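Local coordinates for organic hydroperoxide resistance protein (Elizabethkingia anophelis NUHP1, PDB 6D9N) that probably reduces toxic organic hydroperoxides through a redox-active cysteine pair, helping to protect the bacterium from peroxide damage, at residues Phe36-Pro41 with Asp50-Glu55; Ser63-Ser68 with Cys129-Ala134; Tyr13-Thr18 with Ser29-Leu34. All blocks are in the same frame, centred on the assembly; numbering follows the deposited sequence.

Contact 1 (Phe36-Pro41 with Asp50-Glu55)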
ATOM      1  N   PHE B  36      10.603  -2.404 -10.411  1.00 11.93           N
ATOM      2  CA  PHE B  36      10.891  -3.826 -10.288  1.00 12.14           C
ATOM      3  C   PHE B  36       9.774  -4.643 -10.902  1.00 10.59           C
ATOM      4  O   PHE B  36       8.704  -4.130 -11.275  1.00 10.51           O
ATOM      5  CB  PHE B  36      11.177  -4.251  -8.828  1.00 14.98           C
ATOM      6  CG  PHE B  36      10.173  -3.746  -7.827  1.00 17.06           C
ATOM      7  CD1 PHE B  36       8.877  -4.240  -7.795  1.00 17.07           C
ATOM      8  CD2 PHE B  36      10.571  -2.835  -6.874  1.00 19.13           C
ATOM      9  CE1 PHE B  36       7.973  -3.794  -6.859  1.00 19.01           C
ATOM     10  CE2 PHE B  36       9.689  -2.389  -5.936  1.00 20.72           C
ATOM     11  CZ  PHE B  36       8.389  -2.868  -5.931  1.00 20.65           C
ATOM     12  N   GLU B  37      10.033  -5.935 -10.983  1.00 10.47           N
ATOM     13  CA  GLU B  37       9.064  -6.897 -11.483  1.00 10.20           C
ATOM     14  C   GLU B  37       8.106  -7.291 -10.372  1.00  9.79           C
ATOM     15  O   GLU B  37       8.475  -7.359  -9.194  1.00 10.75           O
ATOM     16  CB  GLU B  37       9.791  -8.161 -11.959  1.00 11.85           C
ATOM     17  CG  GLU B  37      10.696  -7.933 -13.156  1.00 13.32           C
ATOM     18  CD  GLU B  37       9.979  -7.298 -14.333  1.00 13.00           C
ATOM     19  OE1 GLU B  37       9.103  -7.954 -14.962  1.00 13.14           O
ATOM     20  OE2 GLU B  37      10.294  -6.133 -14.627  1.00 14.91           O
ATOM     21  N   VAL B  38       6.861  -7.575 -10.753  1.00  9.01           N
ATOM     22  CA  VAL B  38       5.904  -8.216  -9.848  1.00  9.84           C
ATOM     23  C   VAL B  38       5.364  -9.466 -10.535  1.00  9.20           C
ATOM     24  O   VAL B  38       5.202  -9.527 -11.766  1.00  9.76           O
ATOM     25  CB  VAL B  38       4.754  -7.270  -9.425  1.00 11.20           C
ATOM     26  CG1 VAL B  38       5.263  -6.184  -8.486  1.00 11.87           C
ATOM     27  CG2 VAL B  38       4.021  -6.710 -10.621  1.00 12.10           C
ATOM     28  N   ARG B  39       5.094 -10.486  -9.732  1.00 10.13           N
ATOM     29  CA  ARG B  39       4.606 -11.770 -10.251  1.00  9.96           C
ATOM     30  C   ARG B  39       3.651 -12.359  -9.218  1.00 10.26           C
ATOM     31  O   ARG B  39       3.740 -12.054  -8.019  1.00 10.56           O
ATOM     32  CB  ARG B  39       5.739 -12.771 -10.441  1.00 10.53           C
ATOM     33  CG  ARG B  39       6.802 -12.407 -11.480  1.00 10.85           C
ATOM     34  CD  ARG B  39       6.237 -12.428 -12.927  1.00 10.92           C
ATOM     35  NE  ARG B  39       7.291 -12.168 -13.899  1.00 10.79           N
ATOM     36  CZ  ARG B  39       7.715 -10.973 -14.290  1.00 10.73           C
ATOM     37  NH1 ARG B  39       7.165  -9.844 -13.809  1.00 10.81           N
ATOM     38  NH2 ARG B  39       8.700 -10.889 -15.185  1.00 11.41           N
ATOM     39  N   TYR B  40       2.757 -13.221  -9.656  1.00 10.68           N
ATOM     40  CA  TYR B  40       1.965 -13.978  -8.694  1.00 12.03           C
ATOM     41  C   TYR B  40       2.868 -14.919  -7.909  1.00 11.63           C
ATOM     42  O   TYR B  40       3.718 -15.596  -8.502  1.00 12.72           O
ATOM     43  CB  TYR B  40       0.843 -14.762  -9.407  1.00 13.06           C
ATOM     44  CG  TYR B  40      -0.243 -13.847 -10.010  1.00 14.65           C
ATOM     45  CD1 TYR B  40      -0.979 -12.981  -9.201  1.00 15.64           C
ATOM     46  CD2 TYR B  40      -0.496 -13.809 -11.369  1.00 16.26           C
ATOM     47  CE1 TYR B  40      -1.962 -12.124  -9.743  1.00 17.05           C
ATOM     48  CE2 TYR B  40      -1.465 -12.979 -11.922  1.00 17.61           C
ATOM     49  CZ  TYR B  40      -2.185 -12.131 -11.100  1.00 18.11           C
ATOM     50  OH  TYR B  40      -3.142 -11.290 -11.646  1.00 19.69           O
ATOM     51  N   PRO B  41       2.728 -14.972  -6.585  1.00 11.24           N
ATOM     52  CA  PRO B  41       3.551 -15.870  -5.779  1.00 12.08           C
ATOM     53  C   PRO B  41       3.051 -17.300  -5.936  1.00 12.62           C
ATOM     54  O   PRO B  41       1.952 -17.549  -6.419  1.00 12.31           O
ATOM     55  CB  PRO B  41       3.320 -15.357  -4.357  1.00 11.98           C
ATOM     56  CG  PRO B  41       1.919 -14.848  -4.396  1.00 11.71           C
ATOM     57  CD  PRO B  41       1.824 -14.160  -5.738  1.00 11.49           C
ATOM     58  N   ASP B  50      10.169 -15.683  -6.170  1.00 11.65           N
ATOM     59  CA  ASP B  50      11.353 -14.857  -6.362  1.00 12.11           C
ATOM     60  C   ASP B  50      11.064 -13.370  -6.507  1.00 11.39           C
ATOM     61  O   ASP B  50      12.015 -12.576  -6.453  1.00 12.12           O
ATOM     62  CB  ASP B  50      12.117 -15.296  -7.612  1.00 13.70           C
ATOM     63  CG  ASP B  50      12.725 -16.681  -7.491  1.00 15.56           C
ATOM     64  OD1 ASP B  50      12.894 -17.207  -6.382  1.00 17.06           O
ATOM     65  OD2 ASP B  50      13.063 -17.237  -8.542  1.00 16.47           O
ATOM     66  N   TYR B  51       9.804 -12.970  -6.693  1.00 10.56           N
ATOM     67  CA  TYR B  51       9.500 -11.584  -7.056  1.00 10.00           C
ATOM     68  C   TYR B  51       8.492 -10.953  -6.097  1.00  9.66           C
ATOM     69  O   TYR B  51       7.746 -11.631  -5.371  1.00 10.49           O
ATOM     70  CB  TYR B  51       9.041 -11.465  -8.529  1.00 10.33           C
ATOM     71  CG  TYR B  51      10.084 -12.069  -9.434  1.00 10.63           C
ATOM     72  CD1 TYR B  51       9.931 -13.354  -9.935  1.00 10.67           C
ATOM     73  CD2 TYR B  51      11.257 -11.394  -9.737  1.00 11.37           C
ATOM     74  CE1 TYR B  51      10.927 -13.957 -10.718  1.00 10.97           C
ATOM     75  CE2 TYR B  51      12.248 -11.989 -10.495  1.00 11.42           C
ATOM     76  CZ  TYR B  51      12.075 -13.265 -10.991  1.00 11.75           C
ATOM     77  OH  TYR B  51      13.097 -13.848 -11.703  1.00 12.84           O
ATOM     78  N   ALA B  52       8.462  -9.618  -6.143  1.00  9.70           N
ATOM     79  CA  ALA B  52       7.504  -8.855  -5.356  1.00  9.74           C
ATOM     80  C   ALA B  52       6.078  -9.056  -5.882  1.00  9.32           C
ATOM     81  O   ALA B  52       5.848  -9.658  -6.937  1.00  9.85           O
ATOM     82  CB  ALA B  52       7.888  -7.372  -5.398  1.00 10.69           C
ATOM     83  N   ASN B  53       5.105  -8.574  -5.110  1.00  8.82           N
ATOM     84  CA  ASN B  53       3.693  -8.618  -5.482  1.00  8.67           C
ATOM     85  C   ASN B  53       2.989  -7.521  -4.702  1.00  8.32           C
ATOM     86  O   ASN B  53       3.599  -6.905  -3.802  1.00  7.87           O
ATOM     87  CB  ASN B  53       3.095 -10.027  -5.236  1.00  8.73           C
ATOM     88  CG  ASN B  53       3.317 -10.510  -3.803  1.00  8.96           C
ATOM     89  OD1 ASN B  53       2.968  -9.811  -2.853  1.00 10.09           O
ATOM     90  ND2 ASN B  53       3.931 -11.687  -3.622  1.00  9.66           N
ATOM     91  N   PRO B  54       1.750  -7.188  -5.053  1.00  8.29           N
ATOM     92  CA  PRO B  54       1.102  -6.059  -4.366  1.00  8.73           C
ATOM     93  C   PRO B  54       0.837  -6.297  -2.892  1.00  7.72           C
ATOM     94  O   PRO B  54       0.782  -5.333  -2.112  1.00  7.99           O
ATOM     95  CB  PRO B  54      -0.150  -5.797  -5.194  1.00  9.86           C
ATOM     96  CG  PRO B  54       0.147  -6.498  -6.546  1.00 10.61           C
ATOM     97  CD  PRO B  54       0.944  -7.684  -6.197  1.00  9.43           C
ATOM     98  N   GLU B  55       0.647  -7.554  -2.487  1.00  8.35           N
ATOM     99  CA  GLU B  55       0.471  -7.857  -1.063  1.00  8.63           C
ATOM    100  C   GLU B  55       1.731  -7.509  -0.287  1.00  7.95           C
ATOM    101  O   GLU B  55       1.665  -6.930   0.806  1.00  8.21           O
ATOM    102  CB  GLU B  55       0.159  -9.349  -0.898  1.00  9.79           C
ATOM    103  CG  GLU B  55      -1.119  -9.854  -1.560  1.00 11.05           C
ATOM    104  CD  GLU B  55      -0.935 -10.318  -3.024  1.00 12.31           C
ATOM    105  OE1 GLU B  55      -0.033  -9.877  -3.726  1.00 12.06           O
ATOM    106  OE2 GLU B  55      -1.817 -11.061  -3.504  1.00 15.00           O
TER
HETATM  107  O   HOH W   1      10.503  -8.265  -7.623  1.00 13.14           O
HETATM  108  O   HOH W   2       5.347 -12.859  -5.965  1.00 10.34           O
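R39 lays the base of its side chain along the Y51 ring, CG standing 3.6 Å from CD1 of Y51. A bend at chi2 (-68°) points the chain the same way as the ring, the guanidinium plane tilted 27° from the phenol. The cation-pi term is weak at best, since R39 CZ sits 5.5 Å from the Y51 centroid. Other bonds fix the guanidinium's rotation: NH1 and NH2 grip OE1 of E37 end-on in a salt bridge, on its anti side, and NH1 also meets V38 O from above the carbonyl plane. H26 takes OE2 of E37.

The contact joins strand 35-38, outermost within this chain in the three-stranded antiparallel sheet, and the residues after it to the loop that enters helix 54-77. R39 N donates to A52 O (3.0 Å, 162°). Two residues earlier, E37 O and A52 N, 3.8 Å apart, share a water at 2.7 and 2.9 Å respectively. A second water lies among R39 O, Y51 O and N53 ND2. N53, the N-cap residue, turns OD1 to M56 N; its side chain crosses that of P41 at about a right angle (ND2 to P41 CB 3.8 Å), and ND2 bonds Y13 OH of the second subunit.

Contact 2 (Ser63-Ser68 with Cys129-Ala134)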
ATOM      1  N   SER B  63       4.061  -1.259   7.199  1.00  7.42           N
ATOM      2  CA  SER B  63       5.071  -1.274   8.255  1.00  8.50           C
ATOM      3  C   SER B  63       5.846   0.037   8.286  1.00  7.63           C
ATOM      4  O   SER B  63       6.053   0.591   9.369  1.00  7.86           O
ATOM      5  CB  SER B  63       5.996  -2.478   8.122  1.00  9.24           C
ATOM      6  OG  SER B  63       6.795  -2.418   6.966  1.00 10.45           O
ATOM      7  N   ALA B  64       6.217   0.573   7.119  1.00  7.51           N
ATOM      8  CA  ALA B  64       6.924   1.846   7.085  1.00  8.55           C
ATOM      9  C   ALA B  64       6.037   3.018   7.507  1.00  7.37           C
ATOM     10  O   ALA B  64       6.495   3.915   8.233  1.00  8.06           O
ATOM     11  CB  ALA B  64       7.475   2.066   5.680  1.00  9.26           C
ATOM     12  N   CYS B  65       4.783   3.055   7.062  0.70  7.80           N
ATOM     13  CA  CYS B  65       3.863   4.113   7.460  0.70  7.53           C
ATOM     14  C   CYS B  65       3.691   4.120   8.969  0.70  7.20           C
ATOM     15  O   CYS B  65       3.766   5.168   9.631  0.70  8.04           O
ATOM     16  CB  CYS B  65       2.499   3.853   6.778  0.70  7.96           C
ATOM     17  SG  CYS B  65       1.247   5.136   7.158  0.70  9.21           S
ATOM     18  N   PHE B  66       3.462   2.949   9.539  1.00  7.29           N
ATOM     19  CA  PHE B  66       3.204   2.893  10.965  1.00  7.77           C
ATOM     20  C   PHE B  66       4.456   3.262  11.756  1.00  6.75           C
ATOM     21  O   PHE B  66       4.376   4.008  12.751  1.00  7.57           O
ATOM     22  CB  PHE B  66       2.619   1.530  11.334  1.00  8.31           C
ATOM     23  CG  PHE B  66       1.967   1.537  12.686  1.00  8.45           C
ATOM     24  CD1 PHE B  66       0.609   1.828  12.808  1.00 10.01           C
ATOM     25  CD2 PHE B  66       2.697   1.326  13.842  1.00 10.36           C
ATOM     26  CE1 PHE B  66      -0.010   1.843  14.025  1.00 10.85           C
ATOM     27  CE2 PHE B  66       2.072   1.377  15.076  1.00 10.64           C
ATOM     28  CZ  PHE B  66       0.714   1.642  15.170  1.00 10.43           C
ATOM     29  N   ASP B  67       5.631   2.752  11.355  1.00  7.31           N
ATOM     30  CA  ASP B  67       6.854   3.120  12.058  1.00  8.07           C
ATOM     31  C   ASP B  67       7.140   4.610  11.942  1.00  7.78           C
ATOM     32  O   ASP B  67       7.558   5.240  12.932  1.00  8.04           O
ATOM     33  CB  ASP B  67       8.051   2.324  11.532  1.00  9.27           C
ATOM     34  CG  ASP B  67       9.222   2.401  12.507  1.00  9.88           C
ATOM     35  OD1 ASP B  67       9.035   1.987  13.669  1.00 10.74           O
ATOM     36  OD2 ASP B  67      10.297   2.923  12.134  1.00 11.82           O
ATOM     37  N   SER B  68       6.884   5.213  10.776  1.00  8.01           N
ATOM     38  CA  SER B  68       7.088   6.652  10.624  1.00  9.23           C
ATOM     39  C   SER B  68       6.151   7.438  11.539  1.00  8.26           C
ATOM     40  O   SER B  68       6.577   8.366  12.247  1.00  8.71           O
ATOM     41  CB  SER B  68       6.850   7.035   9.165  1.00 10.47           C
ATOM     42  OG  SER B  68       7.025   8.427   9.016  1.00 11.19           O
ATOM     43  N   CYS B 129      -1.105   7.380  11.108  0.70 10.19           N
ATOM     44  CA  CYS B 129      -0.738   6.606   9.919  0.70 10.17           C
ATOM     45  C   CYS B 129      -1.828   6.634   8.841  0.70  8.87           C
ATOM     46  O   CYS B 129      -2.939   6.114   9.074  0.70  8.58           O
ATOM     47  CB  CYS B 129      -0.495   5.172  10.392  0.70 12.19           C
ATOM     48  SG  CYS B 129      -0.194   3.945   9.141  0.70 11.54           S
ATOM     49  N   PRO B 130      -1.539   7.129   7.639  1.00  7.98           N
ATOM     50  CA  PRO B 130      -2.583   7.090   6.598  1.00  7.91           C
ATOM     51  C   PRO B 130      -3.064   5.709   6.217  1.00  6.95           C
ATOM     52  O   PRO B 130      -4.235   5.592   5.832  1.00  7.89           O
ATOM     53  CB  PRO B 130      -1.930   7.806   5.404  1.00  9.48           C
ATOM     54  CG  PRO B 130      -1.058   8.798   6.075  1.00 10.07           C
ATOM     55  CD  PRO B 130      -0.497   8.090   7.310  1.00  9.33           C
ATOM     56  N   TYR B 131      -2.235   4.674   6.307  1.00  7.50           N
ATOM     57  CA  TYR B 131      -2.721   3.348   5.934  1.00  7.13           C
ATOM     58  C   TYR B 131      -3.766   2.873   6.924  1.00  7.51           C
ATOM     59  O   TYR B 131      -4.742   2.200   6.532  1.00  8.20           O
ATOM     60  CB  TYR B 131      -1.604   2.326   5.910  1.00  8.05           C
ATOM     61  CG  TYR B 131      -0.689   2.284   4.685  1.00  7.13           C
ATOM     62  CD1 TYR B 131      -0.454   1.088   4.038  1.00  7.59           C
ATOM     63  CD2 TYR B 131      -0.027   3.416   4.221  1.00  8.11           C
ATOM     64  CE1 TYR B 131       0.421   0.999   2.938  1.00  7.79           C
ATOM     65  CE2 TYR B 131       0.847   3.367   3.146  1.00  7.76           C
ATOM     66  CZ  TYR B 131       1.097   2.143   2.521  1.00  7.59           C
ATOM     67  OH  TYR B 131       1.990   2.045   1.468  1.00  8.45           O
ATOM     68  N   SER B 132      -3.585   3.206   8.219  1.00  7.52           N
ATOM     69  CA  SER B 132      -4.608   2.883   9.209  1.00  8.27           C
ATOM     70  C   SER B 132      -5.893   3.637   8.940  1.00  8.37           C
ATOM     71  O   SER B 132      -6.985   3.062   9.023  1.00  9.29           O
ATOM     72  CB  SER B 132      -4.111   3.198  10.620  1.00  8.33           C
ATOM     73  OG  SER B 132      -3.049   2.339  10.964  1.00  9.15           O
ATOM     74  N   ASN B 133      -5.802   4.943   8.654  1.00  8.34           N
ATOM     75  CA  ASN B 133      -7.013   5.687   8.336  1.00  8.67           C
ATOM     76  C   ASN B 133      -7.678   5.179   7.068  1.00  9.12           C
ATOM     77  O   ASN B 133      -8.906   5.177   6.988  1.00 11.08           O
ATOM     78  CB  ASN B 133      -6.679   7.175   8.242  1.00  9.29           C
ATOM     79  CG  ASN B 133      -6.316   7.740   9.603  1.00 10.34           C
ATOM     80  OD1 ASN B 133      -7.040   7.513  10.572  1.00 12.26           O
ATOM     81  ND2 ASN B 133      -5.212   8.472   9.692  1.00  9.78           N
ATOM     82  N   ALA B 134      -6.897   4.709   6.093  1.00  8.16           N
ATOM     83  CA  ALA B 134      -7.487   4.273   4.820  1.00  8.61           C
ATOM     84  C   ALA B 134      -8.238   2.953   4.943  1.00  8.74           C
ATOM     85  O   ALA B 134      -9.109   2.663   4.111  1.00  9.96           O
ATOM     86  CB  ALA B 134      -6.371   4.128   3.776  1.00  9.25           C
TER
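The cysteine pair C65 and C129, probably the redox centre as in OsmC/Ohr relatives, meets where helix 54-77 passes the start of helix 130-135. The short axes approach to 9.3 Å at 114°, and C65 and F66 carry the contact from the first helix. Both sulfurs swing anti to their own backbone nitrogens (chi1 -179° for C65, 174° for C129), which aims them at each other across the gap. The C65 SG to C129 SG separation of 2.7 Å is doubtful as a single state, because each cysteine was deposited in two conformers.

Around the pair, C65 SG lies 3.4 Å from CD of P130, and C65 CB is 3.6 Å from CD2 of Y131, approaching that ring obliquely. F66 closes another side, its CD1 4.3 Å from C129 CB, with S132 OG at the edge of its ring. H126 and Y62 bond S132 OG, while Y131 OH reaches P54 O of the second subunit.

A thiocyanate ion, probably from the crystallisation liquor, lies about 4 Å from the C65 side chain, marking a possible pocket. A disulfide between C65 and C129 has been seen in this protein. Together with the two conformers of each cysteine, it suggests that the pair can probably be either bonded or open, as expected of a redox couple; the sulfur spacing given here decides nothing.

Contact 3 (Tyr13-Thr18 with Ser29-Leu34)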
ATOM      1  N   TYR B  13       1.741  16.449  -0.478  1.00 11.72           N
ATOM      2  CA  TYR B  13       2.718  15.730  -1.280  1.00 11.07           C
ATOM      3  C   TYR B  13       1.951  14.706  -2.111  1.00 10.19           C
ATOM      4  O   TYR B  13       1.006  14.091  -1.610  1.00 10.68           O
ATOM      5  CB  TYR B  13       3.734  15.008  -0.360  1.00 11.19           C
ATOM      6  CG  TYR B  13       4.648  14.009  -1.039  1.00 10.46           C
ATOM      7  CD1 TYR B  13       5.736  14.431  -1.794  1.00 11.03           C
ATOM      8  CD2 TYR B  13       4.425  12.648  -0.916  1.00 10.72           C
ATOM      9  CE1 TYR B  13       6.565  13.527  -2.440  1.00 11.26           C
ATOM     10  CE2 TYR B  13       5.261  11.716  -1.521  1.00 10.86           C
ATOM     11  CZ  TYR B  13       6.340  12.166  -2.276  1.00 10.72           C
ATOM     12  OH  TYR B  13       7.153  11.221  -2.866  1.00 11.24           O
ATOM     13  N   THR B  14       2.355  14.517  -3.380  1.00 10.45           N
ATOM     14  CA  THR B  14       1.771  13.508  -4.256  1.00 10.44           C
ATOM     15  C   THR B  14       2.880  12.774  -4.985  1.00 10.20           C
ATOM     16  O   THR B  14       3.876  13.384  -5.398  1.00 12.60           O
ATOM     17  CB  THR B  14       0.816  14.181  -5.290  1.00 11.80           C
ATOM     18  OG1 THR B  14      -0.196  14.936  -4.615  1.00 13.92           O
ATOM     19  CG2 THR B  14       0.126  13.164  -6.172  1.00 13.46           C
ATOM     20  N   ILE B  15       2.698  11.459  -5.164  1.00  8.95           N
ATOM     21  CA  ILE B  15       3.675  10.623  -5.867  1.00  9.31           C
ATOM     22  C   ILE B  15       2.908   9.627  -6.723  1.00  8.73           C
ATOM     23  O   ILE B  15       1.901   9.061  -6.276  1.00  9.21           O
ATOM     24  CB  ILE B  15       4.644   9.933  -4.883  1.00 10.64           C
ATOM     25  CG1 ILE B  15       5.708   9.101  -5.613  1.00 12.32           C
ATOM     26  CG2 ILE B  15       3.908   9.091  -3.816  1.00 10.51           C
ATOM     27  CD1 ILE B  15       6.688   9.881  -6.452  1.00 14.23           C
ATOM     28  N   GLY B  16       3.397   9.372  -7.943  1.00  9.43           N
ATOM     29  CA  GLY B  16       2.750   8.414  -8.830  1.00  9.99           C
ATOM     30  C   GLY B  16       3.581   7.179  -9.101  1.00  9.47           C
ATOM     31  O   GLY B  16       4.813   7.145  -8.929  1.00  9.84           O
ATOM     32  N   ALA B  17       2.893   6.153  -9.585  1.00  8.97           N
ATOM     33  CA  ALA B  17       3.541   4.956 -10.098  1.00  8.77           C
ATOM     34  C   ALA B  17       2.701   4.399 -11.234  1.00  9.09           C
ATOM     35  O   ALA B  17       1.498   4.654 -11.315  1.00 11.14           O
ATOM     36  CB  ALA B  17       3.680   3.870  -9.003  1.00  9.59           C
ATOM     37  N   THR B  18       3.341   3.603 -12.097  1.00  8.25           N
ATOM     38  CA  THR B  18       2.722   3.011 -13.279  1.00  8.96           C
ATOM     39  C   THR B  18       2.993   1.524 -13.275  1.00  8.33           C
ATOM     40  O   THR B  18       4.145   1.105 -13.104  1.00  9.16           O
ATOM     41  CB  THR B  18       3.308   3.628 -14.552  1.00 10.81           C
ATOM     42  OG1 THR B  18       3.021   5.027 -14.556  1.00 12.70           O
ATOM     43  CG2 THR B  18       2.649   3.008 -15.797  1.00 11.22           C
ATOM     44  N   SER B  29       7.892   3.793 -10.098  1.00 10.41           N
ATOM     45  CA  SER B  29       7.458   5.116  -9.634  1.00  9.37           C
ATOM     46  C   SER B  29       7.773   6.171 -10.705  1.00 10.80           C
ATOM     47  O   SER B  29       8.645   5.982 -11.564  1.00 11.71           O
ATOM     48  CB  SER B  29       8.128   5.475  -8.300  1.00  9.83           C
ATOM     49  OG  SER B  29       9.509   5.618  -8.463  1.00 10.05           O
ATOM     50  N   ASP B  30       7.081   7.319 -10.614  1.00 12.51           N
ATOM     51  CA  ASP B  30       7.205   8.370 -11.633  0.56 14.60           C
ATOM     52  C   ASP B  30       8.631   8.865 -11.774  1.00 15.31           C
ATOM     53  O   ASP B  30       9.020   9.338 -12.846  1.00 18.50           O
ATOM     54  CB  ASP B  30       6.370   9.591 -11.238  0.56 17.02           C
ATOM     55  CG  ASP B  30       4.915   9.451 -11.576  0.56 18.61           C
ATOM     56  OD1 ASP B  30       4.511   8.426 -12.136  0.56 18.10           O
ATOM     57  OD2 ASP B  30       4.154  10.393 -11.274  0.56 20.62           O
ATOM     58  N   ASN B  31       9.399   8.804 -10.692  1.00 14.51           N
ATOM     59  CA  ASN B  31      10.754   9.311 -10.649  1.00 15.03           C
ATOM     60  C   ASN B  31      11.791   8.194 -10.740  1.00 15.43           C
ATOM     61  O   ASN B  31      12.985   8.465 -10.604  1.00 17.48           O
ATOM     62  CB  ASN B  31      10.949  10.180  -9.389  1.00 15.01           C
ATOM     63  CG  ASN B  31      10.674   9.427  -8.101  1.00 13.76           C
ATOM     64  OD1 ASN B  31      10.484   8.191  -8.094  1.00 12.68           O
ATOM     65  ND2 ASN B  31      10.658  10.182  -6.973  1.00 13.55           N
ATOM     66  N   GLY B  32      11.368   6.947 -10.990  1.00 14.65           N
ATOM     67  CA  GLY B  32      12.274   5.822 -11.119  1.00 14.92           C
ATOM     68  C   GLY B  32      12.908   5.309  -9.838  1.00 14.19           C
ATOM     69  O   GLY B  32      13.667   4.330  -9.910  1.00 15.70           O
ATOM     70  N   VAL B  33      12.636   5.925  -8.683  1.00 12.90           N
ATOM     71  CA  VAL B  33      13.254   5.508  -7.427  1.00 12.74           C
ATOM     72  C   VAL B  33      12.888   4.070  -7.083  1.00 12.97           C
ATOM     73  O   VAL B  33      13.713   3.326  -6.526  1.00 15.02           O
ATOM     74  CB  VAL B  33      12.828   6.478  -6.321  1.00 13.29           C
ATOM     75  CG1 VAL B  33      13.181   5.892  -4.942  1.00 13.70           C
ATOM     76  CG2 VAL B  33      13.535   7.786  -6.535  1.00 13.70           C
ATOM     77  N   LEU B  34      11.650   3.660  -7.392  1.00 12.82           N
ATOM     78  CA  LEU B  34      11.188   2.287  -7.232  0.58 13.02           C
ATOM     79  C   LEU B  34      10.921   1.724  -8.633  1.00 12.60           C
ATOM     80  O   LEU B  34      10.184   2.338  -9.410  1.00 13.00           O
ATOM     81  CB  LEU B  34       9.910   2.277  -6.368  0.58 13.81           C
ATOM     82  CG  LEU B  34       9.150   1.007  -6.033  0.58 13.66           C
ATOM     83  CD1 LEU B  34       8.301   1.160  -4.743  0.58 13.86           C
ATOM     84  CD2 LEU B  34       8.226   0.579  -7.189  0.58 13.88           C
TER
HETATM   85  O   HOH W   3       5.064  11.635  -9.106  0.54 16.32           O
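The backbones of G16, A17 and S29 make the tight part of this contact. D30 N donates to G16 O over 2.8 Å, reaching it from above the carbonyl plane at an N-H...O angle of 151°. Beside that bond the chains are pressed close, for A17 CA and S29 CA, a non-hydrogen-bonded antiparallel pair, stand only 3.9 Å apart, and S29 CA adds a CA-H...O contact to the same G16 O.

The pairing belongs to the N-terminal antiparallel sheet, in which strand 11-20 neighbours strand 25-29, with T18 bonded to K28 just beyond. Strand 11-20 also pairs with a strand of the second subunit, so the sheet runs on across the dimer.

The solvent side begins with the side chain of D30, an exposed residue. Glycine at position 16 has no side chain, and the D30 carboxylate lies over its backbone, with OD2 3.4 Å from G16 CA. A water ties the two further, accepting from G16 N and donating to D30 OD2. D30 was deposited in two conformers, so its carboxylate contacts describe one of them. Beyond S29 the chain leaves the strand in a type I turn from S29 to G32, and the link back to strand 11-20 thins out: I15 CD1 and N31 ND2, their side chains crossing at about a right angle, come no nearer than 4.0 Å. N31 is exposed, yet its amide is held within the loop. Its OD1 accepts from S29 OG at 2.8 Å and also from V33 N, the latter an Asx turn. With chi1 at 65°, S29 places OG between its backbone N and carbonyl carbon, where it also accepts from L34 N at 3.1 Å.

Following the chain from the N terminus, contact 3 comes first: residues 13-18 on strand 11-20 meet 29-34 after the excursion through strand 25-29. Strand 35-38 follows at once, and contact 1 closes the eight-residue irregular loop between 36-41 and 50-55 at the mouth of helix 54-77. Contact 2 begins on that same helix and closes much later, 60 residues on, bringing 129-134 back to 63-68. The three are in series, with none nested or crossed. Contacts 1 and 3 reach the same sheet, contacts 1 and 2 share helix 54-77, and all three touch the second subunit; the centres lie about 18 to 21 Å apart.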